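Local coordinates for protein L-serine ammonia-lyase (PDB 5C3U) that belongs to the pyridoxal-phosphate-dependent enzymes and holds pyridoxal-5'-phosphate in a pocket within its alpha/beta fold, at residues 213-216 / 222-225; 228-233 / 258-263; 271-276 / 288-293. All blocks are in the same frame, centred on the assembly; numbering follows the deposited sequence.

Contact 1: 213-216 / 222-225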
# COMPACT_ATOMS: atom_id res chain seq x y z
N PHE A 213 -5.62 -10.68 -6.80
CA PHE A 213 -6.92 -10.01 -6.81
C PHE A 213 -7.62 -10.14 -8.15
O PHE A 213 -8.78 -10.56 -8.21
CB PHE A 213 -6.83 -8.53 -6.43
CG PHE A 213 -8.17 -7.84 -6.43
CD1 PHE A 213 -9.14 -8.17 -5.49
CD2 PHE A 213 -8.48 -6.89 -7.40
CE1 PHE A 213 -10.39 -7.56 -5.50
CE2 PHE A 213 -9.73 -6.27 -7.41
CZ PHE A 213 -10.69 -6.60 -6.45
N GLN A 214 -6.89 -9.80 -9.22
CA GLN A 214 -7.41 -9.87 -10.58
C GLN A 214 -7.85 -11.28 -10.91
O GLN A 214 -8.94 -11.46 -11.47
CB GLN A 214 -6.33 -9.39 -11.56
CG GLN A 214 -6.75 -9.46 -13.02
CD GLN A 214 -5.67 -8.90 -13.94
OE1 GLN A 214 -4.51 -9.31 -13.88
NE2 GLN A 214 -6.05 -7.95 -14.77
N ALA A 215 -6.99 -12.27 -10.58
CA ALA A 215 -7.31 -13.70 -10.81
C ALA A 215 -8.52 -14.15 -10.02
O ALA A 215 -9.35 -14.92 -10.53
CB ALA A 215 -6.12 -14.59 -10.50
N SER A 216 -8.64 -13.67 -8.78
CA SER A 216 -9.76 -14.05 -7.90
C SER A 216 -11.09 -13.51 -8.41
O SER A 216 -12.12 -14.23 -8.36
CB SER A 216 -9.46 -13.60 -6.46
OG SER A 216 -8.36 -14.34 -5.97
N LEU A 222 -11.15 -17.39 -4.12
CA LEU A 222 -9.81 -16.94 -3.75
C LEU A 222 -8.73 -17.83 -4.35
O LEU A 222 -8.53 -18.99 -3.93
CB LEU A 222 -9.65 -16.84 -2.24
CG LEU A 222 -10.62 -15.85 -1.59
CD1 LEU A 222 -10.65 -16.08 -0.09
CD2 LEU A 222 -10.23 -14.41 -1.94
N VAL A 223 -8.03 -17.29 -5.32
CA VAL A 223 -6.95 -17.98 -5.99
C VAL A 223 -5.73 -17.93 -5.07
O VAL A 223 -5.45 -16.88 -4.46
CB VAL A 223 -6.67 -17.30 -7.35
CG1 VAL A 223 -5.49 -17.92 -8.07
CG2 VAL A 223 -7.90 -17.42 -8.24
N ILE A 224 -5.03 -19.06 -4.95
CA ILE A 224 -3.81 -19.18 -4.16
C ILE A 224 -2.57 -19.30 -5.05
O ILE A 224 -2.52 -20.12 -5.96
CB ILE A 224 -3.84 -20.40 -3.18
CG1 ILE A 224 -5.23 -20.57 -2.52
CG2 ILE A 224 -2.73 -20.31 -2.13
CD1 ILE A 224 -5.74 -19.36 -1.77
N MET A 225 -1.57 -18.47 -4.78
CA MET A 225 -0.37 -18.43 -5.63
C MET A 225 0.86 -18.62 -4.77
O MET A 225 0.99 -17.97 -3.73
CB MET A 225 -0.25 -17.07 -6.32
CG MET A 225 -1.24 -16.84 -7.43
SD MET A 225 -1.10 -15.20 -8.14
CE MET A 225 -2.57 -15.32 -9.18
O HOH W 1 -6.76 -14.56 -3.74
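S216 and V223 carry the polar half of this contact, in which a helix is tied to the chain that doubles back past it. The backbone N of V223 donates to S216 OG at 3.0 Å, a nearly straight bond with an N-H...O angle of 167°. One water adds a second link: it donates to S216 OG and to V223 O, so the hydroxyl addresses both ends of the V223 backbone, the amide directly and the carbonyl through the water. S216 OG lies beside its own backbone N, opposite the carbonyl carbon (chi1 -66°), the rotation that also lets it bond to A212 O one turn back in helix 212-219.

The apolar half gathers round A215, whose methyl faces the returning chain. From V223 the CG2 branch does the touching, sitting 4.0 Å from A215 CB and 3.7 Å from A215 O. The second neighbour is M225, its chain stretched out past CG, which lays its terminal methyl against the same alanine, with M225 CE 3.9 Å from A215 CB. Two side chains two residues apart on an irregular segment thus converge on one small methyl, while L222 turns the other way and packs on helix 242-250.

The chemistry implies a modest surface join, held by a hydroxyl with several partners as much as by apolar cover. S216 OG accepts from V223 N and from the water and bonds to A212 O as well, so a buried side chain has its polar end well satisfied, and the loop is pinned to the helix it has just left.

Contact 2: 228-233 / 258-263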
# COMPACT_ATOMS: atom_id res chain seq x y z
N ASN A 228 5.60 -16.48 -6.33
CA ASN A 228 5.52 -15.28 -7.14
C ASN A 228 6.59 -14.29 -6.73
O ASN A 228 7.00 -14.25 -5.57
CB ASN A 228 4.15 -14.63 -7.00
CG ASN A 228 3.03 -15.54 -7.46
OD1 ASN A 228 2.75 -16.56 -6.82
ND2 ASN A 228 2.40 -15.18 -8.57
N ASN A 229 7.07 -13.53 -7.70
CA ASN A 229 7.98 -12.44 -7.39
C ASN A 229 7.67 -11.29 -8.36
O ASN A 229 6.97 -11.48 -9.37
CB ASN A 229 9.43 -12.91 -7.44
CG ASN A 229 10.36 -12.05 -6.58
OD1 ASN A 229 9.91 -11.08 -5.95
ND2 ASN A 229 11.64 -12.39 -6.56
N THR A 230 8.10 -10.09 -8.01
CA THR A 230 7.87 -8.88 -8.79
C THR A 230 8.69 -7.83 -8.06
O THR A 230 8.93 -7.96 -6.86
CB THR A 230 6.36 -8.49 -8.90
OG1 THR A 230 6.21 -7.12 -9.27
CG2 THR A 230 5.61 -8.68 -7.57
N ILE A 231 9.15 -6.81 -8.79
CA ILE A 231 9.82 -5.67 -8.16
C ILE A 231 8.89 -4.94 -7.18
O ILE A 231 9.36 -4.23 -6.27
CB ILE A 231 10.45 -4.69 -9.21
CG1 ILE A 231 9.39 -3.95 -10.02
CG2 ILE A 231 11.43 -5.43 -10.13
CD1 ILE A 231 9.98 -2.89 -10.93
N ALA A 232 7.58 -5.13 -7.33
CA ALA A 232 6.62 -4.47 -6.46
C ALA A 232 6.44 -5.33 -5.20
O ALA A 232 5.46 -6.04 -5.03
CB ALA A 232 5.30 -4.22 -7.18
N THR A 233 7.40 -5.23 -4.29
CA THR A 233 7.49 -6.16 -3.16
C THR A 233 6.24 -6.15 -2.29
O THR A 233 5.81 -7.22 -1.84
CB THR A 233 8.69 -5.78 -2.26
OG1 THR A 233 9.86 -5.67 -3.07
CG2 THR A 233 8.91 -6.82 -1.13
N VAL A 258 -0.31 -4.26 -14.55
CA VAL A 258 0.77 -3.68 -15.34
C VAL A 258 2.06 -4.51 -15.20
O VAL A 258 2.19 -5.33 -14.28
CB VAL A 258 1.05 -2.21 -14.92
CG1 VAL A 258 -0.21 -1.35 -14.98
CG2 VAL A 258 1.70 -2.13 -13.54
N SER A 259 3.02 -4.32 -16.10
CA SER A 259 4.27 -5.08 -16.04
C SER A 259 5.25 -4.43 -15.05
O SER A 259 5.08 -3.27 -14.69
CB SER A 259 4.94 -5.11 -17.40
OG SER A 259 5.26 -3.78 -17.80
N ASP A 260 6.26 -5.19 -14.65
CA ASP A 260 7.36 -4.63 -13.83
C ASP A 260 8.03 -3.47 -14.54
O ASP A 260 8.42 -2.49 -13.89
CB ASP A 260 8.35 -5.73 -13.47
CG ASP A 260 7.93 -6.51 -12.22
OD1 ASP A 260 6.80 -6.29 -11.70
OD2 ASP A 260 8.73 -7.34 -11.73
N ALA A 261 8.18 -3.56 -15.87
CA ALA A 261 8.80 -2.49 -16.64
C ALA A 261 7.99 -1.19 -16.57
O ALA A 261 8.56 -0.11 -16.43
CB ALA A 261 9.05 -2.90 -18.10
N MET A 262 6.66 -1.29 -16.63
CA MET A 262 5.81 -0.11 -16.48
C MET A 262 5.94 0.49 -15.09
O MET A 262 6.05 1.71 -14.94
CB MET A 262 4.35 -0.45 -16.75
CG MET A 262 4.05 -0.67 -18.21
SD MET A 262 2.46 -1.50 -18.46
CE MET A 262 1.34 -0.23 -17.93
N ALA A 263 5.92 -0.37 -14.07
CA ALA A 263 6.03 0.11 -12.68
C ALA A 263 7.39 0.77 -12.46
O ALA A 263 7.47 1.80 -11.80
CB ALA A 263 5.82 -1.05 -11.70
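D260 meets the 228-233 loop with both carboxylate oxygens, each gripping a different residue. T230 OG1 donates to OD1 of D260 over a short 2.6 Å, reaching the syn lone pair of that oxygen. The backbone N of I231 donates to D260 OD2 at 3.0 Å, with an N-H...O angle of 166°, but comes from above the carboxylate plane, 47° out of it. This bidentate grip would be expected to hold the carboxylate against rotation. T230 points its hydroxyl opposite its own backbone N (chi1 161°), where OG1 also accepts from A232 N at 3.1 Å. That bond makes an ST turn, and a further bond to T207 OG1 links the hydroxyl to strand 202-207.

This polar knot, with T230 buried, is part of the tight side. The I231 chain belongs to it too, lying alongside D260 but pointing the other way: its CG1 is 3.7 Å from D260 CG, and I231 CD1 reaches on to 3.4 Å from D260 O. I231 and D260 are nonetheless only partly exposed, whereas the loose, solvent side of the loop is at N229, which is exposed.

D260 opens helix 260-274 just after S259, the N-cap, whose OG accepts from M262 N. The helix start thus has both its cap and, through D260, a tie to the loop. Around it, Y329 of helix 319-329 touches both I231 and D260, A280 at the start of helix 280-290 lies against I231, and V258 ends the edge strand 253-258 of the six-stranded mixed sheet beside strand 202-207.

Contact 3: 271-276 / 288-293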
# COMPACT_ATOMS: atom_id res chain seq x y z
N ALA A 271 10.34 10.15 -9.71
CA ALA A 271 11.55 10.72 -9.07
C ALA A 271 11.99 11.98 -9.84
O ALA A 271 12.36 12.98 -9.24
CB ALA A 271 12.67 9.68 -9.06
N GLU A 272 11.97 11.93 -11.17
CA GLU A 272 12.36 13.09 -11.98
C GLU A 272 11.36 14.26 -11.84
O GLU A 272 11.76 15.42 -11.71
CB GLU A 272 12.54 12.68 -13.44
CG GLU A 272 13.61 11.61 -13.68
CD GLU A 272 15.05 12.10 -13.44
OE1 GLU A 272 15.30 13.00 -12.61
OE2 GLU A 272 15.96 11.56 -14.11
N ASP A 273 10.06 13.95 -11.85
CA ASP A 273 9.01 14.97 -11.84
C ASP A 273 8.75 15.59 -10.46
O ASP A 273 8.68 16.82 -10.33
CB ASP A 273 7.70 14.38 -12.36
CG ASP A 273 7.72 14.13 -13.85
OD1 ASP A 273 8.55 14.74 -14.56
OD2 ASP A 273 6.90 13.31 -14.31
N PHE A 274 8.60 14.73 -9.45
CA PHE A 274 8.20 15.18 -8.12
C PHE A 274 9.31 15.11 -7.06
O PHE A 274 9.08 15.50 -5.93
CB PHE A 274 6.97 14.40 -7.65
CG PHE A 274 5.69 15.00 -8.15
CD1 PHE A 274 4.98 15.91 -7.36
CD2 PHE A 274 5.20 14.68 -9.41
CE1 PHE A 274 3.81 16.49 -7.82
CE2 PHE A 274 4.03 15.26 -9.88
CZ PHE A 274 3.33 16.16 -9.09
N LYS A 275 10.47 14.59 -7.45
CA LYS A 275 11.70 14.57 -6.63
C LYS A 275 11.48 13.68 -5.40
O LYS A 275 11.97 13.95 -4.32
CB LYS A 275 12.12 15.99 -6.19
CG LYS A 275 12.22 17.06 -7.28
CD LYS A 275 12.96 16.62 -8.52
CE LYS A 275 12.83 17.69 -9.60
NZ LYS A 275 13.56 17.30 -10.83
N MET A 276 10.69 12.63 -5.58
CA MET A 276 10.43 11.69 -4.50
C MET A 276 10.66 10.29 -5.00
O MET A 276 10.30 9.97 -6.16
CB MET A 276 9.01 11.83 -4.03
CG MET A 276 8.84 13.09 -3.21
SD MET A 276 7.11 13.51 -3.14
CE MET A 276 7.27 15.15 -2.44
N LEU A 288 -0.42 3.94 -14.67
CA LEU A 288 -1.64 4.13 -15.47
C LEU A 288 -1.70 5.54 -16.03
O LEU A 288 -2.21 5.76 -17.13
CB LEU A 288 -2.90 3.80 -14.68
CG LEU A 288 -3.03 2.36 -14.17
CD1 LEU A 288 -4.46 2.16 -13.72
CD2 LEU A 288 -2.68 1.34 -15.25
N CYS A 289 -1.15 6.51 -15.29
CA CYS A 289 -1.13 7.89 -15.76
C CYS A 289 -0.02 8.14 -16.75
O CYS A 289 -0.25 8.71 -17.83
CB CYS A 289 -1.04 8.85 -14.57
SG CYS A 289 -2.54 8.75 -13.56
N TYR A 290 1.19 7.70 -16.41
CA TYR A 290 2.36 7.92 -17.25
C TYR A 290 2.24 7.24 -18.62
O TYR A 290 2.71 7.78 -19.62
CB TYR A 290 3.62 7.47 -16.53
CG TYR A 290 4.12 8.47 -15.51
CD1 TYR A 290 4.40 9.78 -15.90
CD2 TYR A 290 4.33 8.10 -14.17
CE1 TYR A 290 4.88 10.71 -14.99
CE2 TYR A 290 4.80 9.03 -13.25
CZ TYR A 290 5.08 10.33 -13.67
OH TYR A 290 5.57 11.28 -12.81
N THR A 291 1.59 6.09 -18.67
CA THR A 291 1.38 5.39 -19.94
C THR A 291 0.11 5.81 -20.67
O THR A 291 -0.11 5.38 -21.81
CB THR A 291 1.28 3.87 -19.76
OG1 THR A 291 0.11 3.57 -18.99
CG2 THR A 291 2.55 3.28 -19.09
N HIS A 292 -0.77 6.59 -20.02
CA HIS A 292 -2.06 6.99 -20.60
C HIS A 292 -3.05 5.85 -20.63
O HIS A 292 -4.18 6.00 -21.13
CB HIS A 292 -1.89 7.59 -22.02
CG HIS A 292 -1.15 8.91 -22.07
ND1 HIS A 292 -0.14 9.22 -21.23
CD2 HIS A 292 -1.30 10.01 -22.93
CE1 HIS A 292 0.32 10.45 -21.51
NE2 HIS A 292 -0.38 10.93 -22.55
N LEU A 293 -2.68 4.70 -20.06
CA LEU A 293 -3.62 3.57 -20.02
C LEU A 293 -4.90 3.91 -19.27
O LEU A 293 -5.95 3.31 -19.55
CB LEU A 293 -2.96 2.31 -19.45
CG LEU A 293 -2.14 1.53 -20.48
CD1 LEU A 293 -1.29 0.46 -19.83
CD2 LEU A 293 -3.05 0.91 -21.53
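D273 and Y290 reach for each other from neighbouring helices and meet in a single hydrogen bond, Y290 OH donating to D273 OD2 at 2.9 Å. The phenol arrives on the anti side of that oxygen, 17° out of the carboxylate plane. Seen from the tyrosine, OD2 stands at the ring edge, near the ring plane, and the carboxylate is turned 38° against the ring. From this place at the edge D273 OD2 also lies 3.4 Å from Y290 CE1. With CG of the tyrosine set opposite the carbonyl carbon (chi1 -79°), the Y290 and D273 side chains together bridge the 11.1 Å between their CA atoms.

Apolar support comes chiefly from beyond the bond. The Y290 ring rests on A266, L269 and F270 of helix 260-274 and on L30 of helix 28-34, so it lies along the same helix whose later turn supplies its acceptor. Its hydroxyl reaches the exposed D273, and the two segments bury little surface against each other.

Local side-chain bonds add to each segment. K275, with positive phi, leaves the helical path and returns its NZ to E272 O at 2.7 Å, in the carbonyl plane. At the other segment H292 likewise has positive phi, and T291 OG1 accepts from L293 N at 3.2 Å in an ST turn.

Y290 thus packs on helices 260-274 and 28-34 while its hydroxyl is tied to a surface carboxylate. Helices packed against an open, mainly parallel sheet are consistent with the two-domain fold (fold type II) of this family of pyridoxal-phosphate enzymes.

The three contacts follow one another along the chain, each closing before the next opens, and all belong to the pyridoxal-phosphate-dependent enzyme region of the chain. Contact 1 and contact 2 adjoin in sequence along the loop after helix 212-219, though their centres are 17 Å apart. Contacts 2 and 3 share helix 260-274, one near its start and the other at its end, with centres 16 Å apart; they touch where M262 and V258 pack on L293 and L288. The centres of contacts 1 and 3 are 28 Å apart, their nearest atoms about 10 Å, with no touch. Contact 2 thus links the loop after helix 212-219 to the helices beside the larger sheet.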